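Local coordinates for 43.8 kDa insecticidal crystal protein (Bacillus thuringiensis, PDB 4JP0) that forms one component of a binary insecticidal toxin that acts on western corn rootworm, where the larval midgut epithelium is probably the main target, at residues Gln250-Ile253 with Met257-Asp260; Ser80-Thr85 with Cys183-Asp188; Thr303-Asn308 with Lys372-Lys377; Gln350-Leu355 with Glu362-Ile367. All blocks are in the same frame, centred on the assembly; numbering follows the deposited sequence.

Interaction 1 of 4, residues Gln250-Ile253 with Met257-Asp260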
loop_
_atom_site.group_PDB
_atom_site.type_symbol
_atom_site.label_atom_id
_atom_site.label_comp_id
_atom_site.label_asym_id
_atom_site.label_seq_id
_atom_site.Cartn_x
_atom_site.Cartn_y
_atom_site.Cartn_z
ATOM N N GLN A 250 -8.919 -3.902 -0.016
ATOM C CA GLN A 250 -9.877 -3.287 -0.947
ATOM C C GLN A 250 -10.115 -1.833 -0.593
ATOM O O GLN A 250 -9.810 -1.397 0.527
ATOM C CB GLN A 250 -11.223 -4.024 -0.921
ATOM C CG GLN A 250 -11.947 -3.962 0.419
ATOM C CD GLN A 250 -13.123 -4.936 0.505
ATOM O OE1 GLN A 250 -13.000 -6.092 0.111
ATOM N NE2 GLN A 250 -14.258 -4.468 1.031
ATOM N N ILE A 251 -10.678 -1.085 -1.544
ATOM C CA ILE A 251 -11.037 0.290 -1.290
ATOM C C ILE A 251 -12.531 0.296 -1.098
ATOM O O ILE A 251 -13.266 -0.206 -1.943
ATOM C CB ILE A 251 -10.673 1.210 -2.433
ATOM C CG1 ILE A 251 -9.171 1.122 -2.769
ATOM C CG2 ILE A 251 -10.992 2.613 -2.013
ATOM C CD1 ILE A 251 -8.285 1.366 -1.600
ATOM N N ASN A 252 -12.972 0.831 0.030
ATOM C CA ASN A 252 -14.413 0.898 0.320
ATOM C C ASN A 252 -15.050 2.190 -0.171
ATOM O O ASN A 252 -14.367 3.086 -0.686
ATOM C CB ASN A 252 -14.664 0.704 1.809
ATOM C CG ASN A 252 -14.633 -0.736 2.202
ATOM O OD1 ASN A 252 -14.417 -1.612 1.359
ATOM N ND2 ASN A 252 -14.853 -1.008 3.492
ATOM N N ILE A 253 -16.367 2.305 0.009
ATOM C CA ILE A 253 -17.112 3.430 -0.571
ATOM C C ILE A 253 -16.632 4.818 -0.081
ATOM O O ILE A 253 -16.845 5.872 -0.712
ATOM C CB ILE A 253 -18.638 3.171 -0.324
ATOM C CG1 ILE A 253 -19.515 4.145 -1.104
ATOM C CG2 ILE A 253 -18.964 3.203 1.168
ATOM C CD1 ILE A 253 -20.962 3.702 -1.200
ATOM N N MET A 257 -9.232 2.220 3.040
ATOM C CA MET A 257 -8.870 0.845 2.759
ATOM C C MET A 257 -9.421 -0.105 3.827
ATOM O O MET A 257 -9.582 0.273 4.983
ATOM C CB MET A 257 -7.349 0.678 2.629
ATOM C CG MET A 257 -6.558 1.305 3.757
ATOM S SD MET A 257 -4.762 1.186 3.468
ATOM C CE MET A 257 -4.206 1.669 5.068
ATOM N N LYS A 258 -9.678 -1.338 3.407
ATOM C CA LYS A 258 -10.222 -2.388 4.254
ATOM C C LYS A 258 -9.447 -3.657 3.928
ATOM O O LYS A 258 -9.293 -4.010 2.779
ATOM C CB LYS A 258 -11.739 -2.516 3.987
ATOM C CG LYS A 258 -12.394 -3.877 4.261
ATOM C CD LYS A 258 -12.387 -4.284 5.682
ATOM C CE LYS A 258 -13.375 -5.466 5.899
ATOM N NZ LYS A 258 -12.764 -6.816 5.578
ATOM N N PHE A 259 -8.923 -4.334 4.940
ATOM C CA PHE A 259 -8.074 -5.499 4.685
ATOM C C PHE A 259 -8.828 -6.821 4.595
ATOM O O PHE A 259 -9.698 -7.106 5.413
ATOM C CB PHE A 259 -6.896 -5.537 5.685
ATOM C CG PHE A 259 -5.915 -4.412 5.475
ATOM C CD1 PHE A 259 -6.150 -3.161 6.015
ATOM C CD2 PHE A 259 -4.775 -4.600 4.683
ATOM C CE1 PHE A 259 -5.266 -2.105 5.763
ATOM C CE2 PHE A 259 -3.890 -3.581 4.442
ATOM C CZ PHE A 259 -4.134 -2.318 4.982
ATOM N N ASP A 260 -8.512 -7.622 3.584
ATOM C CA ASP A 260 -9.162 -8.912 3.388
ATOM C C ASP A 260 -8.201 -10.087 3.520
ATOM O O ASP A 260 -6.991 -9.902 3.530
ATOM C CB ASP A 260 -9.718 -9.012 1.982
ATOM C CG ASP A 260 -10.775 -8.003 1.695
ATOM O OD1 ASP A 260 -11.525 -7.629 2.621
ATOM O OD2 ASP A 260 -10.953 -7.573 0.544
#
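Gln250 and Lys258 face each other as an antiparallel hydrogen-bonded pair. Gln250 N gives its hydrogen to Lys258 O at 2.8 Å, with an N-H...O angle of 168°. Lys258 N returns a bond to Gln250 O at 2.9 Å. The same carbonyl is approached by a carbon donor, with Met257 CA 3.3 Å from Gln250 O. Ile251 and Met257 form the next pair, which is non-hydrogen-bonded. The two pairs belong to a short beta hairpin of strands 249-251 and 257-259 in the insecticidal crystal toxin (P42) region. Outside the hairpin, Ile251 bonds through its backbone to Met290 and Met257 to Glu282 and Ser284, and helix 272-279 packs on Met257.

Charged and polar groups gather on the face that carries Gln250 and Lys258. The Gln250 side chain runs beside that of Lys258, pointing the same way, and meets Asp260 at about a right angle. Its amide plane stands 81° from the Asp260 carboxylate. Lys258, bent at chi2 and chi4, brings NZ to Phe259 O at 3.1 Å, above the carbonyl plane. Lys258 NZ also forms a salt bridge with Asp260 OD1 at 3.3 Å, its hydrogen bond weak.

The Asn252 amide nitrogen ND2 packs 3.5 Å from Lys258 CB, while its hydrogens go to Glu286 O and Ser284 OG. Apolar contact is lighter: on the other face Ile251 CD1 approaches Met257 CB at 4.4 Å.

Interaction 2 of 4, residues Ser80-Thr85 with Cys183-Asp188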
loop_
_atom_site.group_PDB
_atom_site.type_symbol
_atom_site.label_atom_id
_atom_site.label_comp_id
_atom_site.label_asym_id
_atom_site.label_seq_id
_atom_site.Cartn_x
_atom_site.Cartn_y
_atom_site.Cartn_z
ATOM N N SER A 80 6.501 -22.057 6.649
ATOM C CA SER A 80 5.163 -22.226 6.091
ATOM C C SER A 80 4.806 -21.024 5.229
ATOM O O SER A 80 5.426 -19.961 5.322
ATOM C CB SER A 80 4.100 -22.329 7.200
ATOM O OG SER A 80 4.355 -23.369 8.121
ATOM N N THR A 81 3.790 -21.184 4.404
ATOM C CA THR A 81 3.340 -20.065 3.591
ATOM C C THR A 81 3.011 -18.824 4.448
ATOM O O THR A 81 2.237 -18.899 5.410
ATOM C CB THR A 81 2.092 -20.497 2.813
ATOM O OG1 THR A 81 2.428 -21.613 1.982
ATOM C CG2 THR A 81 1.640 -19.400 1.843
ATOM N N TYR A 82 3.543 -17.669 4.054
ATOM C CA TYR A 82 3.301 -16.464 4.788
ATOM C C TYR A 82 1.827 -16.191 4.857
ATOM O O TYR A 82 1.107 -16.347 3.867
ATOM C CB TYR A 82 3.987 -15.256 4.123
ATOM C CG TYR A 82 3.596 -13.954 4.767
ATOM C CD1 TYR A 82 3.876 -13.709 6.124
ATOM C CD2 TYR A 82 2.931 -12.969 4.044
ATOM C CE1 TYR A 82 3.522 -12.515 6.740
ATOM C CE2 TYR A 82 2.573 -11.772 4.650
ATOM C CZ TYR A 82 2.864 -11.555 5.996
ATOM O OH TYR A 82 2.525 -10.365 6.583
ATOM N N SER A 83 1.369 -15.824 6.040
ATOM C CA SER A 83 -0.008 -15.374 6.197
ATOM C C SER A 83 -0.007 -14.081 7.015
ATOM O O SER A 83 0.492 -14.098 8.159
ATOM C CB SER A 83 -0.831 -16.419 6.931
ATOM O OG SER A 83 -2.035 -15.796 7.382
ATOM N N SER A 84 -0.576 -12.986 6.468
ATOM C CA SER A 84 -0.526 -11.715 7.181
ATOM C C SER A 84 -1.492 -11.684 8.364
ATOM O O SER A 84 -1.525 -10.724 9.108
ATOM C CB SER A 84 -0.719 -10.494 6.254
ATOM O OG SER A 84 -2.044 -10.433 5.741
ATOM N N THR A 85 -2.245 -12.760 8.558
ATOM C CA THR A 85 -3.136 -12.821 9.687
ATOM C C THR A 85 -2.698 -13.863 10.695
ATOM O O THR A 85 -3.429 -14.136 11.649
ATOM C CB THR A 85 -4.591 -13.058 9.221
ATOM O OG1 THR A 85 -4.642 -14.134 8.269
ATOM C CG2 THR A 85 -5.078 -11.852 8.416
ATOM N N CYS A 183 7.994 -8.657 -0.975
ATOM C CA CYS A 183 7.465 -9.512 -2.025
ATOM C C CYS A 183 6.597 -10.634 -1.466
ATOM O O CYS A 183 5.684 -11.060 -2.140
ATOM C CB CYS A 183 8.589 -10.067 -2.940
ATOM S SG CYS A 183 9.793 -11.091 -2.061
ATOM N N ILE A 184 6.869 -11.076 -0.236
ATOM C CA ILE A 184 6.062 -12.115 0.374
ATOM C C ILE A 184 4.608 -11.705 0.531
ATOM O O ILE A 184 3.739 -12.570 0.630
ATOM C CB ILE A 184 6.657 -12.591 1.738
ATOM C CG1 ILE A 184 6.859 -11.397 2.677
ATOM C CG2 ILE A 184 8.003 -13.323 1.498
ATOM C CD1 ILE A 184 7.128 -11.808 4.154
ATOM N N MET A 185 4.350 -10.400 0.566
ATOM C CA MET A 185 2.991 -9.882 0.730
ATOM C C MET A 185 2.340 -9.595 -0.624
ATOM O O MET A 185 1.219 -9.059 -0.684
ATOM C CB MET A 185 3.029 -8.582 1.536
ATOM C CG MET A 185 3.558 -8.771 2.934
ATOM S SD MET A 185 3.856 -7.210 3.742
ATOM C CE MET A 185 4.849 -7.769 5.133
ATOM N N VAL A 186 3.036 -9.925 -1.699
ATOM C CA VAL A 186 2.534 -9.672 -3.040
ATOM C C VAL A 186 2.278 -10.947 -3.807
ATOM O O VAL A 186 3.167 -11.769 -3.925
ATOM C CB VAL A 186 3.534 -8.829 -3.843
ATOM C CG1 VAL A 186 3.105 -8.754 -5.323
ATOM C CG2 VAL A 186 3.658 -7.446 -3.212
ATOM N N ASN A 187 1.057 -11.114 -4.315
ATOM C CA ASN A 187 0.738 -12.271 -5.132
ATOM C C ASN A 187 0.972 -11.871 -6.577
ATOM O O ASN A 187 0.161 -11.147 -7.157
ATOM C CB ASN A 187 -0.704 -12.728 -4.885
ATOM C CG ASN A 187 -1.194 -13.729 -5.924
ATOM O OD1 ASN A 187 -0.424 -14.633 -6.323
ATOM N ND2 ASN A 187 -2.367 -13.702 -6.393
ATOM N N ASP A 188 2.096 -12.331 -7.134
ATOM C CA ASP A 188 2.530 -12.005 -8.501
ATOM C C ASP A 188 2.622 -13.336 -9.246
ATOM O O ASP A 188 3.659 -14.008 -9.235
ATOM C CB ASP A 188 3.885 -11.288 -8.469
ATOM C CG ASP A 188 4.331 -10.751 -9.847
ATOM O OD1 ASP A 188 3.779 -11.155 -10.895
ATOM O OD2 ASP A 188 5.242 -9.914 -9.965
#
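Tyr82 meets Ile184 and Met185 with its ring. The Ile184 methyl CD1 sits over the middle of one ring face, 4.2 Å from the ring centroid and 11° off the normal. This is a CH-pi contact. Met185 comes obliquely to the far part of the ring, with its CG 3.6 Å from Tyr82 CE2. Its methyl CE ends 3.8 Å from Tyr82 OH. The backbone takes part as well, since Ile184 O lies 3.5 Å from Tyr82 CD2.

Torsions set these positions. Tyr82 carries CG opposite its backbone N (chi1 172°), which sends the ring across to the other segment. Ile184 holds CG1 between its backbone N and carbonyl carbon (chi1 55°), and from there CD1 reaches the ring face. The opposite face of the ring has the backbone N of Ser84 above it, offset toward the rim.

Further out, Tyr82 OH is hydrogen-bonded to Glu270 OE1, which anchors the polar end of a buried ring. Ser84 OG is bonded to Gly266 O. Ser83 OG accepts from Thr85 N at 3.3 Å, forming an ST turn. On the other side, Val186 N bonds Cys183 O at 2.9 Å and closes the 3-10 turn.

The contact joins the ricin B-type beta-trefoil to the insecticidal crystal toxin (P42) region. Ile58 of strand 56-61 touches both Tyr82 and Ile184. Phe50 and Ile52 of strand 43-52 touch Ile184 and Met185 respectively, and helix 193-199 packs on Cys183.

Interaction 3 of 4, residues Thr303-Asn308 with Lys372-Lys377. Unlike the reference sequence in segment 372-377: Ile376 (reference Lys).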
loop_
_atom_site.group_PDB
_atom_site.type_symbol
_atom_site.label_atom_id
_atom_site.label_comp_id
_atom_site.label_asym_id
_atom_site.label_seq_id
_atom_site.Cartn_x
_atom_site.Cartn_y
_atom_site.Cartn_z
ATOM N N THR A 303 -30.188 33.081 -13.678
ATOM C CA THR A 303 -29.880 34.309 -14.388
ATOM C C THR A 303 -30.605 34.333 -15.724
ATOM O O THR A 303 -31.143 33.329 -16.160
ATOM C CB THR A 303 -28.387 34.391 -14.662
ATOM O OG1 THR A 303 -28.068 33.478 -15.718
ATOM C CG2 THR A 303 -27.578 33.858 -13.467
ATOM N N ASP A 304 -30.573 35.457 -16.415
ATOM C CA ASP A 304 -31.227 35.605 -17.705
ATOM C C ASP A 304 -30.344 35.228 -18.892
ATOM O O ASP A 304 -30.698 35.446 -20.011
ATOM C CB ASP A 304 -31.834 37.033 -17.805
ATOM C CG ASP A 304 -32.496 37.350 -19.151
ATOM O OD1 ASP A 304 -31.825 37.436 -20.133
ATOM O OD2 ASP A 304 -33.682 37.628 -19.228
ATOM N N GLN A 305 -29.194 34.624 -18.628
ATOM C CA GLN A 305 -28.313 34.146 -19.699
ATOM C C GLN A 305 -28.158 32.623 -19.615
ATOM O O GLN A 305 -28.397 32.011 -18.576
ATOM C CB GLN A 305 -26.901 34.751 -19.597
ATOM C CG GLN A 305 -26.775 36.249 -19.882
ATOM C CD GLN A 305 -27.202 37.133 -18.707
ATOM O OE1 GLN A 305 -26.730 36.954 -17.571
ATOM N NE2 GLN A 305 -28.083 38.089 -18.981
ATOM N N SER A 306 -27.700 32.015 -20.693
ATOM C CA SER A 306 -27.503 30.571 -20.674
ATOM C C SER A 306 -26.230 30.247 -19.916
ATOM O O SER A 306 -25.414 31.130 -19.701
ATOM C CB SER A 306 -27.415 30.024 -22.096
ATOM O OG SER A 306 -26.082 30.074 -22.577
ATOM N N MET A 307 -26.043 28.985 -19.538
ATOM C CA MET A 307 -24.861 28.617 -18.792
ATOM C C MET A 307 -24.508 27.164 -19.040
ATOM O O MET A 307 -25.385 26.359 -19.358
ATOM C CB MET A 307 -25.144 28.860 -17.330
ATOM C CG MET A 307 -24.218 28.214 -16.350
ATOM S SD MET A 307 -25.007 28.355 -14.733
ATOM C CE MET A 307 -26.051 27.108 -14.775
ATOM N N ASN A 308 -23.218 26.846 -18.909
ATOM C CA ASN A 308 -22.718 25.486 -19.050
ATOM C C ASN A 308 -22.018 25.114 -17.747
ATOM O O ASN A 308 -21.397 25.967 -17.109
ATOM C CB ASN A 308 -21.753 25.375 -20.248
ATOM C CG ASN A 308 -22.372 25.921 -21.581
ATOM O OD1 ASN A 308 -21.729 26.686 -22.324
ATOM N ND2 ASN A 308 -23.617 25.538 -21.866
ATOM N N LYS A 372 -24.173 43.484 -14.845
ATOM C CA LYS A 372 -24.397 43.867 -13.458
ATOM C C LYS A 372 -25.725 43.357 -12.904
ATOM O O LYS A 372 -25.782 42.862 -11.779
ATOM C CB LYS A 372 -24.276 45.375 -13.293
ATOM C CG LYS A 372 -24.595 45.882 -11.891
ATOM C CD LYS A 372 -24.409 47.391 -11.797
ATOM C CE LYS A 372 -24.451 47.878 -10.340
ATOM N NZ LYS A 372 -24.227 49.385 -10.165
ATOM N N SER A 373 -26.791 43.424 -13.699
ATOM C CA SER A 373 -28.065 42.957 -13.170
ATOM C C SER A 373 -27.924 41.480 -12.795
ATOM O O SER A 373 -28.426 41.047 -11.769
ATOM C CB SER A 373 -29.207 43.165 -14.172
ATOM O OG SER A 373 -28.966 42.410 -15.348
ATOM N N THR A 374 -27.212 40.710 -13.606
ATOM C CA THR A 374 -27.048 39.294 -13.306
ATOM C C THR A 374 -26.216 39.101 -12.060
ATOM O O THR A 374 -26.488 38.202 -11.254
ATOM C CB THR A 374 -26.381 38.571 -14.466
ATOM O OG1 THR A 374 -27.278 38.559 -15.585
ATOM C CG2 THR A 374 -26.184 37.107 -14.120
ATOM N N LEU A 375 -25.175 39.920 -11.926
ATOM C CA LEU A 375 -24.308 39.863 -10.748
ATOM C C LEU A 375 -25.149 40.059 -9.487
ATOM O O LEU A 375 -24.957 39.394 -8.468
ATOM C CB LEU A 375 -23.223 40.924 -10.843
ATOM C CG LEU A 375 -22.138 40.628 -11.864
ATOM C CD1 LEU A 375 -21.129 41.756 -11.874
ATOM C CD2 LEU A 375 -21.464 39.267 -11.619
ATOM N N ILE A 376 -26.095 40.981 -9.559
ATOM C CA ILE A 376 -26.962 41.207 -8.424
ATOM C C ILE A 376 -27.909 40.018 -8.185
ATOM O O ILE A 376 -28.079 39.573 -7.040
ATOM C CB ILE A 376 -27.719 42.492 -8.617
ATOM C CG1 ILE A 376 -26.720 43.660 -8.630
ATOM C CG2 ILE A 376 -28.786 42.631 -7.524
ATOM C CD1 ILE A 376 -27.365 45.020 -8.881
ATOM N N LYS A 377 -28.506 39.495 -9.256
ATOM C CA LYS A 377 -29.366 38.319 -9.137
ATOM C C LYS A 377 -28.579 37.181 -8.511
ATOM O O LYS A 377 -29.090 36.473 -7.647
ATOM C CB LYS A 377 -29.883 37.847 -10.500
ATOM C CG LYS A 377 -31.017 38.672 -11.093
ATOM C CD LYS A 377 -31.828 37.845 -12.094
ATOM C CE LYS A 377 -32.890 38.709 -12.806
ATOM N NZ LYS A 377 -34.253 38.087 -12.854
HETATM O O HOH W 1 -29.833 37.626 -14.729
#
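Thr374 OG1 is held by two partners, Gln305 OE1 and a water. It donates to Gln305 OE1 at 2.6 Å, and the bond lies in the carbonyl plane on a lone pair, with a C=O...O angle of 122°. The water molecule gives OG1 a second bond at 2.9 Å. The same water accepts from Asp304 N at 2.8 Å, so it ties the loop backbone to the helix. The Gln305 chain is bent at chi2 (79°), and this brings its amide oxygen to the hydroxyl.

The contact joins the loop between strands 292-301 and 307-323 to the first turn of the C-terminal helix 372-380. It lies at one far end of the elongated molecule, its centre about 48 Å from the centre of the chain.

Beside the polar bond there is a methyl contact. Thr374 CG2 stands opposite its own backbone N and meets Thr303 CB at 3.5 Å and Thr303 CG2 at 3.6 Å. The hydroxyl of Thr303 is engaged within the loop instead: it is bonded to Asn301 OD1, and takes a weak bond from Gln305 N at 3.3 Å. Asn301 ND2 also holds Gln305 O.

Interaction 4 of 4, residues Gln350-Leu355 with Glu362-Ile367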
loop_
_atom_site.group_PDB
_atom_site.type_symbol
_atom_site.label_atom_id
_atom_site.label_comp_id
_atom_site.label_asym_id
_atom_site.label_seq_id
_atom_site.Cartn_x
_atom_site.Cartn_y
_atom_site.Cartn_z
ATOM N N GLN A 350 -19.468 31.274 -9.944
ATOM C CA GLN A 350 -18.745 31.144 -8.686
ATOM C C GLN A 350 -17.560 32.114 -8.623
ATOM O O GLN A 350 -17.313 32.739 -7.591
ATOM C CB GLN A 350 -18.294 29.697 -8.424
ATOM C CG GLN A 350 -17.849 29.457 -6.968
ATOM C CD GLN A 350 -18.139 28.033 -6.479
ATOM O OE1 GLN A 350 -19.154 27.434 -6.861
ATOM N NE2 GLN A 350 -17.256 27.498 -5.634
ATOM N N GLN A 351 -16.812 32.227 -9.711
ATOM C CA GLN A 351 -15.711 33.172 -9.717
ATOM C C GLN A 351 -16.271 34.590 -9.606
ATOM O O GLN A 351 -15.713 35.434 -8.904
ATOM C CB GLN A 351 -14.867 33.063 -10.977
ATOM C CG GLN A 351 -13.723 34.064 -10.978
ATOM C CD GLN A 351 -13.097 34.237 -12.330
ATOM O OE1 GLN A 351 -13.796 34.227 -13.348
ATOM N NE2 GLN A 351 -11.775 34.407 -12.359
ATOM N N ALA A 352 -17.384 34.860 -10.282
ATOM C CA ALA A 352 -17.960 36.195 -10.177
ATOM C C ALA A 352 -18.312 36.605 -8.722
ATOM O O ALA A 352 -17.980 37.717 -8.264
ATOM C CB ALA A 352 -19.182 36.350 -11.105
ATOM N N LEU A 353 -19.011 35.734 -7.997
ATOM C CA LEU A 353 -19.348 36.073 -6.602
ATOM C C LEU A 353 -18.082 36.250 -5.751
ATOM O O LEU A 353 -18.004 37.112 -4.847
ATOM C CB LEU A 353 -20.232 34.987 -5.979
ATOM C CG LEU A 353 -21.550 34.745 -6.734
ATOM C CD1 LEU A 353 -22.023 33.262 -6.589
ATOM C CD2 LEU A 353 -22.634 35.704 -6.289
ATOM N N LEU A 354 -17.085 35.429 -6.002
ATOM C CA LEU A 354 -15.862 35.558 -5.209
ATOM C C LEU A 354 -15.199 36.899 -5.519
ATOM O O LEU A 354 -14.724 37.600 -4.615
ATOM C CB LEU A 354 -14.901 34.398 -5.498
ATOM C CG LEU A 354 -13.610 34.319 -4.683
ATOM C CD1 LEU A 354 -13.909 34.328 -3.193
ATOM C CD2 LEU A 354 -12.782 33.059 -5.069
ATOM N N LEU A 355 -15.170 37.257 -6.797
ATOM C CA LEU A 355 -14.548 38.499 -7.190
ATOM C C LEU A 355 -15.233 39.692 -6.526
ATOM O O LEU A 355 -14.589 40.713 -6.236
ATOM C CB LEU A 355 -14.617 38.675 -8.698
ATOM C CG LEU A 355 -13.619 37.870 -9.540
ATOM C CD1 LEU A 355 -13.895 38.046 -11.013
ATOM C CD2 LEU A 355 -12.183 38.275 -9.205
ATOM N N GLU A 362 -18.889 47.014 -11.436
ATOM C CA GLU A 362 -18.389 47.360 -12.763
ATOM C C GLU A 362 -17.109 46.587 -13.068
ATOM O O GLU A 362 -16.902 46.164 -14.197
ATOM C CB GLU A 362 -18.218 48.885 -12.919
ATOM C CG GLU A 362 -19.542 49.590 -13.229
ATOM C CD GLU A 362 -19.586 51.047 -12.773
ATOM O OE1 GLU A 362 -19.902 51.934 -13.600
ATOM O OE2 GLU A 362 -19.326 51.311 -11.574
ATOM N N GLU A 363 -16.243 46.407 -12.065
ATOM C CA GLU A 363 -15.012 45.646 -12.283
ATOM C C GLU A 363 -15.309 44.183 -12.601
ATOM O O GLU A 363 -14.786 43.617 -13.547
ATOM C CB GLU A 363 -14.071 45.719 -11.062
ATOM C CG GLU A 363 -13.431 47.101 -10.889
ATOM C CD GLU A 363 -12.530 47.217 -9.663
ATOM O OE1 GLU A 363 -12.623 46.356 -8.737
ATOM O OE2 GLU A 363 -11.734 48.190 -9.611
ATOM N N VAL A 364 -16.142 43.560 -11.788
ATOM C CA VAL A 364 -16.481 42.171 -12.042
ATOM C C VAL A 364 -17.158 42.015 -13.408
ATOM O O VAL A 364 -16.854 41.095 -14.164
ATOM C CB VAL A 364 -17.335 41.611 -10.923
ATOM C CG1 VAL A 364 -17.695 40.155 -11.206
ATOM C CG2 VAL A 364 -16.536 41.735 -9.612
ATOM N N GLU A 365 -18.042 42.944 -13.731
ATOM C CA GLU A 365 -18.734 42.900 -15.005
ATOM C C GLU A 365 -17.715 42.815 -16.128
ATOM O O GLU A 365 -17.867 42.019 -17.060
ATOM C CB GLU A 365 -19.612 44.138 -15.172
ATOM C CG GLU A 365 -20.321 44.248 -16.508
ATOM C CD GLU A 365 -21.031 45.583 -16.651
ATOM O OE1 GLU A 365 -21.882 45.904 -15.784
ATOM O OE2 GLU A 365 -20.721 46.322 -17.618
ATOM N N GLU A 366 -16.675 43.647 -16.022
ATOM C CA GLU A 366 -15.595 43.679 -17.002
ATOM C C GLU A 366 -14.777 42.398 -17.013
ATOM O O GLU A 366 -14.441 41.873 -18.079
ATOM C CB GLU A 366 -14.646 44.870 -16.745
ATOM C CG GLU A 366 -13.378 44.733 -17.564
ATOM C CD GLU A 366 -12.452 45.949 -17.554
ATOM O OE1 GLU A 366 -12.868 47.110 -17.236
ATOM O OE2 GLU A 366 -11.278 45.714 -17.896
ATOM N N ILE A 367 -14.464 41.875 -15.831
ATOM C CA ILE A 367 -13.611 40.692 -15.744
ATOM C C ILE A 367 -14.293 39.417 -16.229
ATOM O O ILE A 367 -13.661 38.558 -16.868
ATOM C CB ILE A 367 -13.164 40.480 -14.293
ATOM C CG1 ILE A 367 -12.255 41.634 -13.850
ATOM C CG2 ILE A 367 -12.481 39.091 -14.130
ATOM C CD1 ILE A 367 -11.985 41.653 -12.365
#
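Leu355 reaches across to Val364 and Ile367 through its CB and the CD1 methyl. Its CB rests on Val364 CG2 at 3.7 Å. CG follows beside the backbone N (chi1 -77°), and chi2 (175°) extends one branch onward. That branch, CD1, ends at Ile367 CG2, 3.6 Å away, and also lies 4.1 Å from Ile367 CB. The Leu355 and Ile367 side chains meet at a slant.

Val364 divides its two methyls between neighbouring turns of the other helix. CG2 serves Leu355. CG1 is turned toward Ala352, 4.1 Å from Ala352 CB and 3.8 Å from Ala352 O. This close approach to the backbone is consistent with the small Ala352 side chain. The side-chain contacts are all apolar. Val364 is buried, whereas Ile367 lies at the exposed margin.

The inner side is completed by the next helix, 372-380, whose Leu375 touches both Ala352 and Val364. His359, in the connecting loop, touches Val364 and Ile367, and its ND1 is bonded to Leu355 O. The axes of the two segments run nearly antiparallel, 151° apart and 9.8 Å at closest approach. This is a helical hairpin with a short connecting loop, the first two helices of the C-terminal three-helix cluster.

In the fold
From the N terminus, interaction 2 comes first. It closes a long loop of 97 residues and ties the beta-trefoil to the start of the insecticidal crystal toxin (P42) region. Interaction 1 follows in series as a local hairpin, its centre about 18 Å from that of interaction 2. Interaction 3 then closes a loop of 63 residues, from the turn before strand 307-323 to the last helix. Interaction 4 falls within that loop and pairs the two preceding helices. Interactions 3 and 4 touch, since the last helix packs on the two before it. Their centres lie more than 40 Å from those of interactions 1 and 2, so the contacts form two separate groups along the molecule.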